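Side-chain contacts in mycosin-1 (Mycobacterium smegmatis, PDB 4KB5), which acts as a membrane-anchored, subtilisin-like serine protease that cleaves EspB and may regulate ESX-1 secretion and virulence: residues A[323-328]-A[339-344]; A[54-59]-A[118-123]; A[7-12]-A[199-204]; A[131-136]-A[163-168]. All coordinates share one frame; numbering follows the deposited sequence.

Interaction 1: A[323-328]-A[339-344]; sequences ALVKQR and NRITAT
V325 faces helix 334-343 and meets the aliphatic part of R340. Its CG1 rests 3.8 Å from R340 CD, with the two side chains slanting across one another, and its CG2 lies more loosely at 4.4 Å from I341 CG1. The two methyls thus divide the work, one taking the arginine stem and the other the flank of the isoleucine. The R340 stem runs out extended through chi1 and chi2 to put CD against the methyl, and the bend at chi3 (-79°) then turns the guanidinium off: NH2 hydrogen-bonds to A366 O and W369 O, and the group also makes a cation-pi contact with F329. The contact joins the far half of helix 311-328, the subtilase helix that carries S312 of the inferred charge relay system in its first turn, to the next helix in the chain. I337, one turn before I341, also packs on V325, and I341 itself leans on L256 of strand 256-261. The T344 hydroxyl, OG1, donates to R340 O at 2.8 Å, approaching in the carbonyl plane, and so ties the residue just after the helix back to the turn that bears R340. T344 in turn touches A365 and A366 of helix 363-368.

Interaction 2: A[54-59]-A[118-123]; sequences EAQKFA and GFVGMA
Q56 carries this contact, turning the NE2 end of its amide to the carbonyls of G121 and M122. The walk begins at A55, whose methyl faces the 118-123 loop without touching it and packs instead on P363 and L367 of helix 363-368. Q56 then leaves the backbone with CG anti to its own carbonyl carbon (chi1 -63°) and runs on extended, a shape that delivers NE2 to two successive carbonyls. The bond to M122 O is 2.9 Å long and nearly straight, with an N-H...O angle of 168°. It lies in the amide plane of Q56, yet the nitrogen stands well above the carbonyl plane of M122, 66° out of it. The second bond, to G121 O at 2.8 Å, is strongly bent and weak. On the amide's other branch, OE1 meets V120 CG1 at 4.2 Å, a van der Waals contact. Farther along, A59 turns to Q327 of helix 311-328. The loop that receives Q56 leads from helix 102-110 to strand 127-132 of the parallel subtilase sheet; its backbone is bonded to that helix and its exit, G121 with G111, M122 with I108 and A123 with I109, while the M122 side chain leaves on the side away from Q56 and packs on Y317 and L324. One primary amide therefore serves two neighbouring carbonyls of a buried irregular loop, the chief grip falling on M122 O.

Interaction 3: A[7-12]-A[199-204]; sequences IDAGAV and AINYAV
A9 O and N201 ND2 are joined through one water, which donates to A9 O at 2.8 Å and accepts from N201 ND2 at 2.9 Å. Beside this bridge the methyl of A9 touches the same amide nitrogen, CB to ND2 of N201 being 3.8 Å. The amide stands out from the helix because CG is anti to the backbone N (chi1 179°), while its other end, OD1, is held by N205 ND2 one turn farther on. I7 closes over the root of this side chain, its CG2 4.0 Å from N201 CB. Residues 7-12 belong to the N-terminal extension that wraps around the catalytic domain, and here it crosses the surface of helix 194-206. A type I turn from D8 to A11, closed by A11 N to D8 O at 3.1 Å, brings the chain back so that V12 can face the helix as well. V12 sets CG2 against Y202 CB at 4.1 Å, the two side chains crossing at about a right angle, and its CG1 comes obliquely to the tyrosine ring. V12 also packs on A198 and on V167 of helix 154-171. The ring of Y202 leads away from residues 7-12 to N171 of helix 154-171, where OH bonds to OD1.

Interaction 4: A[131-136]-A[163-168]; sequences LRQTSV and ARSVVH
The imidazole of H168 receives L131 at its edge: CD2 of the leucine lies near the ring plane, and the two side chains meet at a slant. The other flat group, the amide of Q133, reaches past the segment 163-168, its NE2 hydrogen-bonding to S161 OG and more weakly to S158 OG, both earlier on the same helix. This is the beta-alpha half of a crossover in the parallel sheet of the subtilase core. Strand 127-132 leads by way of helix 154-171 to strand 176-179, and the helix passes over strand 65-70, which lies between the two; S165 and Q133 accordingly both touch I69. L131 presses closely on the helix backbone, its CD2 3.4 Å from S165 O and 4.2 Å from S165 CB, so one methyl touches both the serine carbonyl and the histidine edge. Q133 comes next to the serine by its stem. CG, anti to the backbone N (chi1 -176°), is carried to the helix, and a bend at chi2 then turns the amide along it. Through its backbone Q133 is also bonded to D70, the inferred charge-relay aspartate. The hydroxyl of S165 turns back to L162 O for its hydrogen bond while resting against Q133, with OG 3.8 Å from Q133 CG.

How the interactions relate
The four contacts fall into two pairs, one taking in the N-terminal extension. Interactions 1 and 2 have centres 14 Å apart and meet through L324 of helix 311-328: its CD2 lies 3.6 Å from A123 CB, its O 3.4 Å from A59 CB. Interactions 3 and 4, centres 16 Å apart, share the packing of helix 154-171 on helix 194-206, with A199 CB 3.2 Å from A163 O and A203 CB 3.6 Å from V166 CG1. Between the pairs nothing touches; interactions 2 and 3 are farthest apart, about 33 Å between centres. Only interaction 4 approaches the charge relay, the Q133 side chain lying about 7 Å from that of D70 and 10 Å from that of S312.

Interaction 1: A[323-328]-A[339-344]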
# COMPACT_ATOMS: atom_id res chain seq x y z
N ALA A 323 -1.31 -10.44 -7.22
CA ALA A 323 -0.45 -11.05 -8.24
C ALA A 323 -0.71 -12.55 -8.42
O ALA A 323 -0.78 -13.05 -9.54
CB ALA A 323 1.02 -10.78 -7.93
N LEU A 324 -0.85 -13.26 -7.31
CA LEU A 324 -1.28 -14.67 -7.37
C LEU A 324 -2.60 -14.81 -8.14
O LEU A 324 -2.72 -15.63 -9.06
CB LEU A 324 -1.43 -15.26 -5.96
CG LEU A 324 -0.16 -15.28 -5.10
CD1 LEU A 324 -0.39 -16.06 -3.81
CD2 LEU A 324 1.00 -15.88 -5.87
N VAL A 325 -3.58 -13.99 -7.77
CA VAL A 325 -4.90 -14.01 -8.42
C VAL A 325 -4.75 -13.69 -9.91
O VAL A 325 -5.35 -14.36 -10.76
CB VAL A 325 -5.89 -13.05 -7.74
CG1 VAL A 325 -7.20 -12.97 -8.52
CG2 VAL A 325 -6.14 -13.49 -6.30
N LYS A 326 -3.93 -12.69 -10.23
CA LYS A 326 -3.70 -12.29 -11.62
C LYS A 326 -3.11 -13.43 -12.48
O LYS A 326 -3.52 -13.62 -13.62
CB LYS A 326 -2.83 -11.03 -11.67
CG LYS A 326 -2.52 -10.49 -13.06
CD LYS A 326 -3.77 -10.11 -13.83
CE LYS A 326 -3.42 -9.59 -15.20
NZ LYS A 326 -4.63 -9.36 -16.03
N GLN A 327 -2.16 -14.18 -11.93
CA GLN A 327 -1.64 -15.35 -12.65
C GLN A 327 -2.71 -16.43 -12.80
O GLN A 327 -2.87 -16.98 -13.89
CB GLN A 327 -0.39 -15.94 -11.97
CG GLN A 327 0.15 -17.14 -12.75
CD GLN A 327 1.18 -17.97 -12.00
OE1 GLN A 327 1.72 -18.92 -12.56
NE2 GLN A 327 1.47 -17.62 -10.76
N ARG A 328 -3.41 -16.75 -11.72
CA ARG A 328 -4.38 -17.83 -11.75
C ARG A 328 -5.60 -17.51 -12.63
O ARG A 328 -6.05 -18.36 -13.39
CB ARG A 328 -4.82 -18.24 -10.35
CG ARG A 328 -5.66 -19.51 -10.35
CD ARG A 328 -5.37 -20.35 -9.13
NE ARG A 328 -6.27 -21.50 -9.04
CZ ARG A 328 -6.00 -22.72 -9.50
NH1 ARG A 328 -4.85 -22.98 -10.10
NH2 ARG A 328 -6.89 -23.68 -9.35
N ASN A 339 -12.63 -7.67 -6.09
CA ASN A 339 -13.88 -8.29 -5.62
C ASN A 339 -13.62 -9.69 -5.05
O ASN A 339 -14.12 -10.04 -3.99
CB ASN A 339 -14.93 -8.39 -6.74
CG ASN A 339 -16.19 -9.13 -6.29
OD1 ASN A 339 -16.47 -10.24 -6.74
ND2 ASN A 339 -16.92 -8.53 -5.38
N ARG A 340 -12.84 -10.47 -5.79
CA ARG A 340 -12.43 -11.80 -5.38
C ARG A 340 -11.67 -11.82 -4.03
O ARG A 340 -11.91 -12.68 -3.18
CB ARG A 340 -11.63 -12.42 -6.51
CG ARG A 340 -10.96 -13.74 -6.18
CD ARG A 340 -10.51 -14.44 -7.45
NE ARG A 340 -11.62 -15.09 -8.11
CZ ARG A 340 -12.13 -16.28 -7.78
NH1 ARG A 340 -13.16 -16.75 -8.45
NH2 ARG A 340 -11.62 -17.00 -6.78
N ILE A 341 -10.77 -10.86 -3.85
CA ILE A 341 -10.02 -10.73 -2.60
C ILE A 341 -10.92 -10.33 -1.41
O ILE A 341 -10.80 -10.90 -0.33
CB ILE A 341 -8.83 -9.76 -2.78
CG1 ILE A 341 -7.79 -10.38 -3.72
CG2 ILE A 341 -8.21 -9.38 -1.43
CD1 ILE A 341 -6.61 -9.48 -4.05
N THR A 342 -11.81 -9.36 -1.62
CA THR A 342 -12.67 -8.90 -0.53
C THR A 342 -13.81 -9.89 -0.21
O THR A 342 -14.21 -10.00 0.93
CB THR A 342 -13.24 -7.50 -0.80
OG1 THR A 342 -14.00 -7.53 -2.02
CG2 THR A 342 -12.07 -6.48 -0.94
N ALA A 343 -14.32 -10.58 -1.23
CA ALA A 343 -15.43 -11.52 -1.08
C ALA A 343 -15.03 -12.77 -0.32
O ALA A 343 -15.87 -13.37 0.36
CB ALA A 343 -15.99 -11.92 -2.44
N THR A 344 -13.77 -13.18 -0.46
CA THR A 344 -13.28 -14.39 0.18
C THR A 344 -12.57 -14.10 1.50
O THR A 344 -12.05 -15.01 2.14
CB THR A 344 -12.38 -15.23 -0.75
OG1 THR A 344 -11.21 -14.48 -1.12
CG2 THR A 344 -13.15 -15.64 -2.02

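Interaction 2: A[54-59]-A[118-123]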
# COMPACT_ATOMS: atom_id res chain seq x y z
N GLU A 54 0.44 -23.31 1.11
CA GLU A 54 -0.73 -23.88 0.44
C GLU A 54 -1.11 -23.04 -0.78
O GLU A 54 -1.25 -23.56 -1.88
CB GLU A 54 -1.91 -23.97 1.41
CG GLU A 54 -3.20 -24.43 0.76
OE1 GLU A 54 -4.18 -24.81 2.90
OE2 GLU A 54 -4.69 -26.21 1.29
N ALA A 55 -1.26 -21.74 -0.57
CA ALA A 55 -1.58 -20.79 -1.67
C ALA A 55 -0.67 -20.94 -2.89
O ALA A 55 -1.11 -20.84 -4.03
CB ALA A 55 -1.56 -19.35 -1.17
N GLN A 56 0.61 -21.20 -2.64
CA GLN A 56 1.59 -21.26 -3.73
C GLN A 56 1.52 -22.55 -4.55
O GLN A 56 2.19 -22.66 -5.57
CB GLN A 56 3.00 -20.96 -3.24
CG GLN A 56 3.12 -19.54 -2.70
CD GLN A 56 4.48 -19.21 -2.12
OE1 GLN A 56 5.26 -20.11 -1.79
NE2 GLN A 56 4.77 -17.93 -1.98
N LYS A 57 0.68 -23.50 -4.13
CA LYS A 57 0.37 -24.65 -4.97
C LYS A 57 -0.51 -24.26 -6.16
O LYS A 57 -0.59 -24.99 -7.15
CB LYS A 57 -0.31 -25.76 -4.15
CG LYS A 57 0.62 -26.35 -3.10
CD LYS A 57 -0.01 -27.44 -2.26
CE LYS A 57 1.05 -28.05 -1.36
NZ LYS A 57 0.49 -28.98 -0.35
N PHE A 58 -1.16 -23.10 -6.06
CA PHE A 58 -2.09 -22.64 -7.09
C PHE A 58 -1.53 -21.52 -7.98
O PHE A 58 -1.97 -21.37 -9.12
CB PHE A 58 -3.41 -22.21 -6.46
CG PHE A 58 -4.05 -23.30 -5.65
CD1 PHE A 58 -4.65 -24.39 -6.29
CD2 PHE A 58 -4.02 -23.27 -4.26
CE1 PHE A 58 -5.23 -25.41 -5.54
CE2 PHE A 58 -4.60 -24.29 -3.51
CZ PHE A 58 -5.20 -25.36 -4.16
N ALA A 59 -0.58 -20.75 -7.46
CA ALA A 59 0.04 -19.63 -8.20
C ALA A 59 1.31 -19.16 -7.50
O ALA A 59 1.44 -19.30 -6.28
CB ALA A 59 -0.94 -18.47 -8.33
N GLY A 118 13.39 -19.83 6.52
CA GLY A 118 11.99 -20.08 6.22
C GLY A 118 11.22 -18.91 5.62
O GLY A 118 9.99 -18.98 5.53
N PHE A 119 11.90 -17.83 5.21
CA PHE A 119 11.18 -16.70 4.61
C PHE A 119 10.93 -16.91 3.13
O PHE A 119 11.83 -17.27 2.38
CB PHE A 119 11.86 -15.34 4.81
CG PHE A 119 11.10 -14.20 4.17
CD1 PHE A 119 11.30 -13.88 2.81
CD2 PHE A 119 10.15 -13.48 4.88
CE1 PHE A 119 10.57 -12.86 2.20
CE2 PHE A 119 9.42 -12.47 4.28
CZ PHE A 119 9.64 -12.15 2.94
N VAL A 120 9.68 -16.67 2.72
CA VAL A 120 9.35 -16.47 1.31
C VAL A 120 8.25 -15.39 1.19
O VAL A 120 7.41 -15.24 2.10
CB VAL A 120 8.97 -17.80 0.59
CG1 VAL A 120 7.69 -18.42 1.18
CG2 VAL A 120 8.82 -17.59 -0.90
N GLY A 121 8.29 -14.63 0.10
CA GLY A 121 7.25 -13.66 -0.20
C GLY A 121 5.98 -14.34 -0.70
O GLY A 121 5.98 -15.54 -1.04
N MET A 122 4.89 -13.58 -0.77
CA MET A 122 3.59 -14.11 -1.21
C MET A 122 3.68 -14.67 -2.64
O MET A 122 3.16 -15.75 -2.93
CB MET A 122 2.53 -13.00 -1.09
CG MET A 122 1.12 -13.40 -1.51
SD MET A 122 0.25 -14.43 -0.31
CE MET A 122 0.20 -13.34 1.11
N ALA A 123 4.39 -13.94 -3.51
CA ALA A 123 4.44 -14.26 -4.93
C ALA A 123 5.89 -14.20 -5.44
O ALA A 123 6.28 -13.21 -6.08
CB ALA A 123 3.53 -13.33 -5.72

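Interaction 3: A[7-12]-A[199-204]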
# COMPACT_ATOMS: atom_id res chain seq x y z
N ILE A 7 -13.80 12.19 -8.77
CA ILE A 7 -12.77 11.98 -9.77
C ILE A 7 -12.98 12.87 -11.00
O ILE A 7 -14.03 12.82 -11.65
CB ILE A 7 -12.65 10.51 -10.18
CG1 ILE A 7 -12.13 9.68 -8.98
CG2 ILE A 7 -11.73 10.37 -11.40
CD1 ILE A 7 -11.52 8.35 -9.35
N ASP A 8 -11.97 13.69 -11.28
CA ASP A 8 -11.92 14.57 -12.45
C ASP A 8 -11.00 13.89 -13.45
O ASP A 8 -9.79 14.12 -13.45
CB ASP A 8 -11.36 15.92 -12.01
CG ASP A 8 -11.43 17.00 -13.09
OD1 ASP A 8 -11.66 16.70 -14.28
OD2 ASP A 8 -11.26 18.18 -12.71
N ALA A 9 -11.57 13.04 -14.30
CA ALA A 9 -10.77 12.14 -15.13
C ALA A 9 -9.77 12.81 -16.08
O ALA A 9 -8.76 12.22 -16.43
CB ALA A 9 -11.67 11.19 -15.90
N GLY A 10 -10.05 14.05 -16.48
CA GLY A 10 -9.19 14.74 -17.44
C GLY A 10 -8.06 15.53 -16.81
O GLY A 10 -7.45 16.37 -17.47
N ALA A 11 -7.79 15.29 -15.52
CA ALA A 11 -6.69 15.99 -14.86
C ALA A 11 -5.42 15.11 -14.73
O ALA A 11 -4.64 15.28 -13.79
CB ALA A 11 -7.14 16.51 -13.51
N VAL A 12 -5.22 14.19 -15.67
CA VAL A 12 -4.12 13.22 -15.61
C VAL A 12 -2.77 13.94 -15.73
O VAL A 12 -2.52 14.59 -16.73
CB VAL A 12 -4.24 12.16 -16.73
CG1 VAL A 12 -3.05 11.19 -16.71
CG2 VAL A 12 -5.53 11.37 -16.60
N ALA A 199 -4.99 10.25 -11.99
CA ALA A 199 -3.93 9.24 -12.23
C ALA A 199 -4.42 7.82 -11.87
O ALA A 199 -4.19 6.85 -12.60
CB ALA A 199 -2.68 9.61 -11.45
N ILE A 200 -5.12 7.71 -10.74
CA ILE A 200 -5.70 6.42 -10.31
C ILE A 200 -6.70 5.86 -11.34
O ILE A 200 -6.59 4.70 -11.77
CB ILE A 200 -6.26 6.54 -8.89
CG1 ILE A 200 -5.10 6.73 -7.91
CG2 ILE A 200 -7.09 5.31 -8.53
CD1 ILE A 200 -5.50 7.22 -6.54
N ASN A 201 -7.63 6.70 -11.77
CA ASN A 201 -8.59 6.33 -12.81
C ASN A 201 -7.89 5.91 -14.08
O ASN A 201 -8.25 4.91 -14.71
CB ASN A 201 -9.55 7.50 -13.09
CG ASN A 201 -10.56 7.17 -14.17
OD1 ASN A 201 -11.52 6.43 -13.95
ND2 ASN A 201 -10.33 7.70 -15.37
N TYR A 202 -6.87 6.68 -14.47
CA TYR A 202 -6.04 6.31 -15.62
C TYR A 202 -5.39 4.92 -15.45
O TYR A 202 -5.51 4.05 -16.32
CB TYR A 202 -4.97 7.39 -15.88
CG TYR A 202 -4.01 7.00 -16.98
CD1 TYR A 202 -4.40 7.04 -18.33
CD2 TYR A 202 -2.71 6.58 -16.69
CE1 TYR A 202 -3.53 6.66 -19.34
CE2 TYR A 202 -1.82 6.22 -17.69
CZ TYR A 202 -2.23 6.26 -19.01
OH TYR A 202 -1.35 5.88 -20.00
N ALA A 203 -4.68 4.73 -14.35
CA ALA A 203 -3.99 3.45 -14.11
C ALA A 203 -4.97 2.26 -14.02
O ALA A 203 -4.71 1.18 -14.56
CB ALA A 203 -3.13 3.55 -12.86
N VAL A 204 -6.11 2.47 -13.36
CA VAL A 204 -7.08 1.37 -13.15
C VAL A 204 -7.95 1.17 -14.39
O VAL A 204 -7.96 0.10 -14.99
CB VAL A 204 -7.95 1.59 -11.89
CG1 VAL A 204 -8.95 0.45 -11.68
CG2 VAL A 204 -7.08 1.75 -10.65
O HOH W 1 -8.18 9.67 -15.45

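Interaction 4: A[131-136]-A[163-168]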
# COMPACT_ATOMS: atom_id res chain seq x y z
N LEU A 131 9.71 2.23 -7.53
CA LEU A 131 9.59 3.68 -7.72
C LEU A 131 9.70 4.33 -6.36
O LEU A 131 8.87 4.08 -5.50
CB LEU A 131 8.24 4.04 -8.37
CG LEU A 131 7.95 3.55 -9.80
CD1 LEU A 131 7.58 2.07 -9.85
CD2 LEU A 131 6.85 4.41 -10.41
N ARG A 132 10.74 5.11 -6.13
CA ARG A 132 10.87 5.80 -4.86
C ARG A 132 10.07 7.08 -4.94
O ARG A 132 10.34 7.94 -5.78
CB ARG A 132 12.33 6.11 -4.50
CG ARG A 132 12.41 7.01 -3.27
CD ARG A 132 13.77 7.01 -2.59
NE ARG A 132 14.77 7.73 -3.38
CZ ARG A 132 15.97 8.07 -2.93
NH1 ARG A 132 16.36 7.75 -1.69
NH2 ARG A 132 16.81 8.73 -3.74
N GLN A 133 9.07 7.19 -4.07
CA GLN A 133 8.15 8.32 -4.10
C GLN A 133 8.15 9.02 -2.75
O GLN A 133 7.73 10.16 -2.64
CB GLN A 133 6.75 7.84 -4.50
CG GLN A 133 5.69 8.93 -4.67
CD GLN A 133 5.01 9.30 -3.37
OE1 GLN A 133 4.82 8.45 -2.49
NE2 GLN A 133 4.66 10.58 -3.22
N THR A 134 8.63 8.33 -1.72
CA THR A 134 8.60 8.91 -0.39
C THR A 134 9.89 8.61 0.36
O THR A 134 10.54 7.61 0.09
CB THR A 134 7.37 8.38 0.41
OG1 THR A 134 7.28 9.10 1.64
CG2 THR A 134 7.52 6.91 0.72
N SER A 135 10.25 9.47 1.31
CA SER A 135 11.45 9.28 2.12
C SER A 135 11.43 10.20 3.34
O SER A 135 11.00 11.35 3.25
CB SER A 135 12.71 9.60 1.29
OG SER A 135 13.87 9.50 2.10
N VAL A 136 11.92 9.70 4.47
CA VAL A 136 12.11 10.53 5.65
C VAL A 136 13.55 11.06 5.73
O VAL A 136 13.83 12.09 6.36
CB VAL A 136 11.68 9.78 6.95
CG1 VAL A 136 12.71 8.74 7.37
CG2 VAL A 136 11.42 10.76 8.08
N ALA A 163 0.80 11.06 -7.75
CA ALA A 163 0.00 11.04 -8.99
C ALA A 163 0.85 10.72 -10.22
O ALA A 163 0.49 9.88 -11.04
CB ALA A 163 -0.74 12.36 -9.17
N ARG A 164 1.99 11.39 -10.32
CA ARG A 164 2.92 11.16 -11.42
C ARG A 164 3.47 9.74 -11.38
O ARG A 164 3.55 9.06 -12.40
CB ARG A 164 4.07 12.17 -11.38
CG ARG A 164 3.76 13.49 -12.06
CD ARG A 164 5.01 14.33 -12.24
NE ARG A 164 5.41 14.99 -11.00
CZ ARG A 164 6.50 14.70 -10.31
NH1 ARG A 164 7.32 13.74 -10.74
NH2 ARG A 164 6.79 15.35 -9.19
N SER A 165 3.85 9.29 -10.19
CA SER A 165 4.38 7.91 -10.01
C SER A 165 3.38 6.82 -10.43
O SER A 165 3.77 5.81 -11.03
CB SER A 165 4.92 7.70 -8.58
OG SER A 165 3.87 7.53 -7.64
N VAL A 166 2.09 7.06 -10.17
CA VAL A 166 1.04 6.13 -10.58
C VAL A 166 0.91 6.05 -12.10
O VAL A 166 0.83 4.95 -12.68
CB VAL A 166 -0.32 6.49 -9.92
CG1 VAL A 166 -1.45 5.61 -10.45
CG2 VAL A 166 -0.23 6.36 -8.41
N VAL A 167 0.89 7.21 -12.76
CA VAL A 167 0.86 7.23 -14.24
C VAL A 167 2.08 6.49 -14.79
O VAL A 167 1.96 5.65 -15.69
CB VAL A 167 0.82 8.68 -14.80
CG1 VAL A 167 1.10 8.69 -16.31
CG2 VAL A 167 -0.51 9.35 -14.48
N HIS A 168 3.24 6.79 -14.22
CA HIS A 168 4.50 6.18 -14.64
C HIS A 168 4.51 4.68 -14.49
O HIS A 168 4.85 3.94 -15.43
CB HIS A 168 5.65 6.80 -13.85
CG HIS A 168 7.00 6.61 -14.51
ND1 HIS A 168 8.03 6.00 -13.88
CD2 HIS A 168 7.46 6.95 -15.77
CE1 HIS A 168 9.10 5.98 -14.71
NE2 HIS A 168 8.74 6.55 -15.87